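Side-chain contacts in Low temperature requirement C protein (Listeria monocytogenes, PDB 1Y9I), which probably acts as a phosphatidylglycerophosphatase, a lipid phosphatase, and binds calcium and magnesium ions at a two-metal site: residues T67-Q70 with L71-A75; Q82-Q85 with N86-A90; T141-D144 with D145-A149. One frame throughout, in Å; residues are numbered along the deposited sequence.

The three contacts follow one another along the chain of this all-helical protein. Contact 1 lies on helix 59-76, contact 2 on helix 84-89 and the residues flanking it, and contact 3 on the first part of helix 143-160 and the turn leading into it. The centres of contacts 1 and 2 are about 12 Å apart, those of 1 and 3 about 11 Å, and those of 2 and 3 about 17 Å. Contact 3 binds the magnesium ion near the centre of the chain. The other two touch contact 3 and each other. Contacts 1 and 2 also touch the second subunit, so metal site and subunit interface are close neighbours.

Contact 1 (T67-Q70 with L71-A75); sequences TGIQ and LDVMA
Ile69 and Val73 lie one helical turn apart and meet through both backbone and side chains. Val73 N donates to Ile69 O over 2.9 Å, in an almost straight bond of 171°. Val73 CG2, beside its own backbone N and anti to the carbonyl carbon, comes within 3.9 Å of Ile69 CG2. Trp17 and Arg21 also touch this pair.

Three more backbone carbonyls are satisfied in the same way. Thr67 O accepts Leu71 N at 3.2 Å. Gly68 O accepts Asp72 N at 3.1 Å, with the donor in the carbonyl plane. Gln70 O accepts Met74 N at 3.0 Å, and the CG of Met74, a selenomethionine, rests against that same carbonyl.

The polar ends of Thr67 and Asp72 find their partners outside the two segments. Thr67 OG1 is hydrogen-bonded to Asn63 O, one turn back, and to Tyr95 OH of the second subunit. Asp72 is buried. Its CG is anti to its carbonyl carbon (chi1 -73°), which sends the carboxylate off the helix to the chain at Phe142. There its two oxygens are taken by consecutive backbone N-H groups, OD1 by Phe142 N and OD2 by Leu143 N. This fixes the rotation of the carboxylate. Met74 packs on Met74 of the second subunit. The pattern is that of a regular alpha-helix at a subunit interface, with one aspartate holding the backbone that leads into the magnesium-binding helix.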
loop_
_atom_site.group_PDB
_atom_site.type_symbol
_atom_site.label_atom_id
_atom_site.label_comp_id
_atom_site.label_asym_id
_atom_site.label_seq_id
_atom_site.Cartn_x
_atom_site.Cartn_y
_atom_site.Cartn_z
ATOM N N THR A 67 15.399 10.363 -0.669
ATOM C CA THR A 67 14.393 11.115 -1.395
ATOM C C THR A 67 13.649 12.090 -0.483
ATOM O O THR A 67 13.488 13.258 -0.817
ATOM C CB THR A 67 13.396 10.159 -2.091
ATOM O OG1 THR A 67 14.124 9.241 -2.916
ATOM C CG2 THR A 67 12.420 10.933 -2.962
ATOM N N GLY A 68 13.218 11.609 0.679
ATOM C CA GLY A 68 12.491 12.457 1.608
ATOM C C GLY A 68 13.283 13.629 2.166
ATOM O O GLY A 68 12.808 14.771 2.143
ATOM N N ILE A 69 14.480 13.360 2.680
ATOM C CA ILE A 69 15.311 14.426 3.239
ATOM C C ILE A 69 15.660 15.443 2.154
ATOM O O ILE A 69 15.692 16.648 2.406
ATOM C CB ILE A 69 16.615 13.872 3.845
ATOM C CG1 ILE A 69 16.293 12.970 5.043
ATOM C CG2 ILE A 69 17.508 15.028 4.296
ATOM C CD1 ILE A 69 17.522 12.383 5.728
ATOM N N GLN A 70 15.904 14.955 0.943
ATOM C CA GLN A 70 16.237 15.831 -0.178
ATOM C C GLN A 70 15.146 16.874 -0.383
ATOM O O GLN A 70 15.434 18.052 -0.611
ATOM C CB GLN A 70 16.401 15.018 -1.463
ATOM C CG GLN A 70 16.675 15.858 -2.709
ATOM C CD GLN A 70 17.978 16.638 -2.620
ATOM O OE1 GLN A 70 18.053 17.689 -1.974
ATOM N NE2 GLN A 70 19.015 16.120 -3.261
ATOM N N LEU A 71 13.891 16.438 -0.308
ATOM C CA LEU A 71 12.763 17.339 -0.478
ATOM C C LEU A 71 12.662 18.345 0.669
ATOM O O LEU A 71 12.386 19.525 0.433
ATOM C CB LEU A 71 11.456 16.539 -0.627
ATOM C CG LEU A 71 11.295 15.803 -1.969
ATOM C CD1 LEU A 71 10.087 14.849 -1.920
ATOM C CD2 LEU A 71 11.123 16.824 -3.089
ATOM N N ASP A 72 12.881 17.894 1.903
ATOM C CA ASP A 72 12.836 18.801 3.055
ATOM C C ASP A 72 13.857 19.925 2.901
ATOM O O ASP A 72 13.553 21.104 3.120
ATOM C CB ASP A 72 13.176 18.065 4.355
ATOM C CG ASP A 72 12.076 17.149 4.820
ATOM O OD1 ASP A 72 10.938 17.292 4.331
ATOM O OD2 ASP A 72 12.356 16.297 5.695
ATOM N N VAL A 73 15.078 19.526 2.559
ATOM C CA VAL A 73 16.200 20.444 2.384
ATOM C C VAL A 73 15.930 21.456 1.279
ATOM O O VAL A 73 16.221 22.643 1.429
ATOM C CB VAL A 73 17.495 19.653 2.083
ATOM C CG1 VAL A 73 18.644 20.605 1.759
ATOM C CG2 VAL A 73 17.857 18.786 3.284
HETATM N N MSE A 74 15.365 20.994 0.170
HETATM C CA MSE A 74 15.052 21.896 -0.930
HETATM C C MSE A 74 13.984 22.896 -0.489
HETATM O O MSE A 74 14.006 24.060 -0.887
HETATM C CB MSE A 74 14.571 21.101 -2.150
HETATM C CG MSE A 74 15.672 20.308 -2.828
HETATM SE SE MSE A 74 17.101 21.483 -3.429
HETATM C CE MSE A 74 17.941 20.316 -4.732
ATOM N N ALA A 75 13.060 22.437 0.349
ATOM C CA ALA A 75 11.997 23.289 0.856
ATOM C C ALA A 75 12.581 24.376 1.765
ATOM O O ALA A 75 12.143 25.535 1.728
ATOM C CB ALA A 75 10.976 22.448 1.623
#

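Contact 2 (Q82-Q85 with N86-A90); sequences QPLQ and NIISA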
loop_
_atom_site.group_PDB
_atom_site.type_symbol
_atom_site.label_atom_id
_atom_site.label_comp_id
_atom_site.label_asym_id
_atom_site.label_seq_id
_atom_site.Cartn_x
_atom_site.Cartn_y
_atom_site.Cartn_z
ATOM N N GLN A 82 6.376 26.659 -6.837
ATOM C CA GLN A 82 5.152 26.887 -6.078
ATOM C C GLN A 82 4.057 26.139 -6.829
ATOM O O GLN A 82 4.129 25.997 -8.050
ATOM C CB GLN A 82 4.811 28.381 -6.016
ATOM C CG GLN A 82 5.738 29.221 -5.152
ATOM C CD GLN A 82 5.704 28.823 -3.680
ATOM O OE1 GLN A 82 4.900 27.983 -3.266
ATOM N NE2 GLN A 82 6.578 29.435 -2.883
ATOM N N PRO A 83 3.023 25.661 -6.118
ATOM C CA PRO A 83 2.805 25.770 -4.673
ATOM C C PRO A 83 3.440 24.646 -3.844
ATOM O O PRO A 83 3.243 24.588 -2.629
ATOM C CB PRO A 83 1.290 25.763 -4.570
ATOM C CG PRO A 83 0.923 24.758 -5.606
ATOM C CD PRO A 83 1.829 25.104 -6.778
ATOM N N LEU A 84 4.189 23.756 -4.489
ATOM C CA LEU A 84 4.824 22.655 -3.765
ATOM C C LEU A 84 5.727 23.212 -2.669
ATOM O O LEU A 84 5.827 22.648 -1.580
ATOM C CB LEU A 84 5.644 21.777 -4.720
ATOM C CG LEU A 84 6.309 20.544 -4.086
ATOM C CD1 LEU A 84 5.250 19.543 -3.631
ATOM C CD2 LEU A 84 7.245 19.894 -5.090
ATOM N N GLN A 85 6.384 24.332 -2.966
ATOM C CA GLN A 85 7.273 24.979 -2.011
ATOM C C GLN A 85 6.520 25.343 -0.730
ATOM O O GLN A 85 6.970 25.016 0.368
ATOM C CB GLN A 85 7.905 26.231 -2.649
ATOM C CG GLN A 85 8.720 27.123 -1.715
ATOM C CD GLN A 85 9.883 26.424 -1.021
ATOM O OE1 GLN A 85 10.685 25.722 -1.648
ATOM N NE2 GLN A 85 9.991 26.636 0.287
ATOM N N ASN A 86 5.374 26.008 -0.861
ATOM C CA ASN A 86 4.594 26.385 0.318
ATOM C C ASN A 86 3.978 25.160 0.994
ATOM O O ASN A 86 3.930 25.079 2.220
ATOM C CB ASN A 86 3.462 27.352 -0.042
ATOM C CG ASN A 86 3.964 28.713 -0.484
ATOM O OD1 ASN A 86 4.978 29.206 0.010
ATOM N ND2 ASN A 86 3.236 29.338 -1.403
ATOM N N ILE A 87 3.510 24.215 0.188
ATOM C CA ILE A 87 2.873 23.010 0.709
ATOM C C ILE A 87 3.801 22.194 1.609
ATOM O O ILE A 87 3.431 21.828 2.727
ATOM C CB ILE A 87 2.357 22.134 -0.452
ATOM C CG1 ILE A 87 1.231 22.871 -1.176
ATOM C CG2 ILE A 87 1.873 20.781 0.071
ATOM C CD1 ILE A 87 0.745 22.178 -2.436
ATOM N N ILE A 88 5.007 21.922 1.127
ATOM C CA ILE A 88 5.976 21.149 1.893
ATOM C C ILE A 88 6.570 21.924 3.074
ATOM O O ILE A 88 6.675 21.395 4.178
ATOM C CB ILE A 88 7.121 20.639 0.975
ATOM C CG1 ILE A 88 6.568 19.586 0.005
ATOM C CG2 ILE A 88 8.255 20.063 1.804
ATOM C CD1 ILE A 88 7.576 19.078 -1.017
ATOM N N SER A 89 6.942 23.183 2.862
ATOM C CA SER A 89 7.532 23.943 3.958
ATOM C C SER A 89 6.532 24.203 5.086
ATOM O O SER A 89 6.922 24.325 6.243
ATOM C CB SER A 89 8.127 25.265 3.444
ATOM O OG SER A 89 7.122 26.142 2.975
ATOM N N ALA A 90 5.244 24.259 4.754
ATOM C CA ALA A 90 4.209 24.510 5.753
ATOM C C ALA A 90 3.613 23.222 6.316
ATOM O O ALA A 90 2.689 23.266 7.137
ATOM C CB ALA A 90 3.104 25.362 5.151
HETATM O O HOH W 1 7.485 28.710 1.259
#
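Asn86 meets the side chain of Gln82, which folds back over the start of the helix. Gln82 OE1 accepts Asn86 N at 3.1 Å, with the donor tilted from the amide plane. Gln82 NE2 makes a weak bond of 3.3 Å to Asn86 OD1. The side chains cross at about a right angle, their amide planes 36° apart.

Ile87 N donates to Pro83 O at 2.9 Å. Ile87 CD1 lies alongside the proline ring, 4.1 Å from Pro83 CG. The first turn of short helix 84-89 follows this cis-proline, at the interface where Pro83 packs on Lys13 and Leu84 on Gln70 of the second subunit.

Ile88 N bonds to Leu84 O, and Ile88 CD1 packs on Leu84 CD1 at 3.5 Å. Ile88 O accepts Thr141 OG1, which ties the helix to a magnesium-binding residue.

Ser89 uses two donors on Gln85 O: its N at 3.1 Å and its OG at 2.8 Å. They arrive from opposite faces of the carbonyl plane. A chi1 of 67° turns the hydroxyl back to that oxygen. Water 1 donates to Ser89 OG and to Asn86 OD1, and accepts a weak bond from Gln85 NE2. The stronger partner of Gln85 NE2 is Ala75 O.

Contact 3 (T141-D144 with D145-A149); sequences TFLD and DIVGA. With MG (magnesium ion), chain F.
Asp144 and Asp145 are neighbours in sequence and bind the same magnesium ion, each through one carboxylate oxygen. Asp145 OD2 is 2.1 Å from the metal. Asp144 OD1 is farther from magnesium, at 2.5 Å. The backbone also takes part: Thr141 O lies 2.0 Å from the ion. Two waters and Asp98 OD2 bring the ligands to six. Water 3 stands roughly opposite Thr141 O across the metal, and water 2 roughly opposite Asp145 OD2. Asp98 also belongs to the calcium site, with Tyr95 and Glu99. The two ions thus form a binuclear site, which is consistent with the lipid phosphatase activity assigned to this family.

Hydrogen bonds help to orient the Asp144 carboxylate. Asp144 CG stands between its backbone N and carbonyl carbon (chi1 49°). This places OD1 close to Asp145 N, which gives it a weak, strongly bent bond. The other oxygen, Asp144 OD2, does not reach the metal but accepts a hydrogen bond of 2.5 Å from water 2. The ion holds one oxygen of Asp144 directly, and a water in its own first shell holds the other. Behind the site the helix runs regularly. Ile146 N donates to Phe142 O at 3.1 Å, and Ile146 CG1 rests on the same oxygen. Val147 N donates to Leu143 O, and Gly148 N to Asp144 O.

Apolar contacts lie on the side of the helix away from the ion. Leu143 CD1 meets Val147 CG2 at 3.7 Å, and the two side chains pass at a slant. The same leucine methyl also touches Ile146 CB, at 4.2 Å. Beyond these segments, the Phe142 side chain packs on Tyr95 and Leu71, and Ile146 on Val65 of helix 59-76.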
loop_
_atom_site.group_PDB
_atom_site.type_symbol
_atom_site.label_atom_id
_atom_site.label_comp_id
_atom_site.label_asym_id
_atom_site.label_seq_id
_atom_site.Cartn_x
_atom_site.Cartn_y
_atom_site.Cartn_z
ATOM N N THR A 141 9.082 17.908 7.086
ATOM C CA THR A 141 7.857 17.335 6.561
ATOM C C THR A 141 8.018 15.854 6.208
ATOM O O THR A 141 7.145 15.038 6.509
ATOM C CB THR A 141 7.408 18.128 5.327
ATOM O OG1 THR A 141 7.134 19.480 5.725
ATOM C CG2 THR A 141 6.160 17.515 4.708
ATOM N N PHE A 142 9.130 15.507 5.577
ATOM C CA PHE A 142 9.375 14.115 5.205
ATOM C C PHE A 142 10.133 13.344 6.278
ATOM O O PHE A 142 9.876 12.159 6.503
ATOM C CB PHE A 142 10.157 14.052 3.901
ATOM C CG PHE A 142 9.325 14.319 2.698
ATOM C CD1 PHE A 142 8.705 13.273 2.024
ATOM C CD2 PHE A 142 9.112 15.626 2.261
ATOM C CE1 PHE A 142 7.878 13.522 0.933
ATOM C CE2 PHE A 142 8.282 15.884 1.170
ATOM C CZ PHE A 142 7.666 14.830 0.507
ATOM N N LEU A 143 11.063 14.014 6.945
ATOM C CA LEU A 143 11.860 13.354 7.966
ATOM C C LEU A 143 11.073 12.840 9.169
ATOM O O LEU A 143 11.420 11.785 9.720
ATOM C CB LEU A 143 12.987 14.274 8.441
ATOM C CG LEU A 143 13.948 13.630 9.451
ATOM C CD1 LEU A 143 14.513 12.338 8.879
ATOM C CD2 LEU A 143 15.073 14.599 9.782
ATOM N N ASP A 144 10.035 13.557 9.600
ATOM C CA ASP A 144 9.279 13.058 10.748
ATOM C C ASP A 144 8.652 11.695 10.446
ATOM O O ASP A 144 8.700 10.791 11.288
ATOM C CB ASP A 144 8.209 14.058 11.233
ATOM C CG ASP A 144 7.338 14.606 10.121
ATOM O OD1 ASP A 144 7.215 13.965 9.058
ATOM O OD2 ASP A 144 6.754 15.692 10.330
ATOM N N ASP A 145 8.088 11.540 9.247
ATOM C CA ASP A 145 7.481 10.270 8.837
ATOM C C ASP A 145 8.556 9.199 8.703
ATOM O O ASP A 145 8.354 8.044 9.086
ATOM C CB ASP A 145 6.789 10.405 7.479
ATOM C CG ASP A 145 5.702 11.442 7.478
ATOM O OD1 ASP A 145 4.625 11.178 8.045
ATOM O OD2 ASP A 145 5.932 12.526 6.905
ATOM N N ILE A 146 9.696 9.583 8.136
ATOM C CA ILE A 146 10.799 8.651 7.943
ATOM C C ILE A 146 11.273 8.050 9.270
ATOM O O ILE A 146 11.450 6.837 9.389
ATOM C CB ILE A 146 11.989 9.351 7.232
ATOM C CG1 ILE A 146 11.644 9.579 5.754
ATOM C CG2 ILE A 146 13.254 8.528 7.385
ATOM C CD1 ILE A 146 12.658 10.440 4.993
ATOM N N VAL A 147 11.468 8.906 10.266
ATOM C CA VAL A 147 11.926 8.460 11.575
ATOM C C VAL A 147 10.880 7.570 12.237
ATOM O O VAL A 147 11.205 6.512 12.772
ATOM C CB VAL A 147 12.256 9.675 12.466
ATOM C CG1 VAL A 147 12.613 9.227 13.883
ATOM C CG2 VAL A 147 13.409 10.441 11.847
ATOM N N GLY A 148 9.621 7.991 12.191
ATOM C CA GLY A 148 8.567 7.183 12.778
ATOM C C GLY A 148 8.473 5.830 12.087
ATOM O O GLY A 148 8.257 4.802 12.737
ATOM N N ALA A 149 8.641 5.824 10.769
ATOM C CA ALA A 149 8.561 4.587 9.993
ATOM C C ALA A 149 9.728 3.641 10.276
ATOM O O ALA A 149 9.550 2.423 10.329
ATOM C CB ALA A 149 8.501 4.907 8.509
HETATM MG MG MG F . 5.410 14.538 7.441
HETATM O O HOH W 2 5.104 16.191 8.480
HETATM O O HOH W 3 4.020 13.503 8.587
#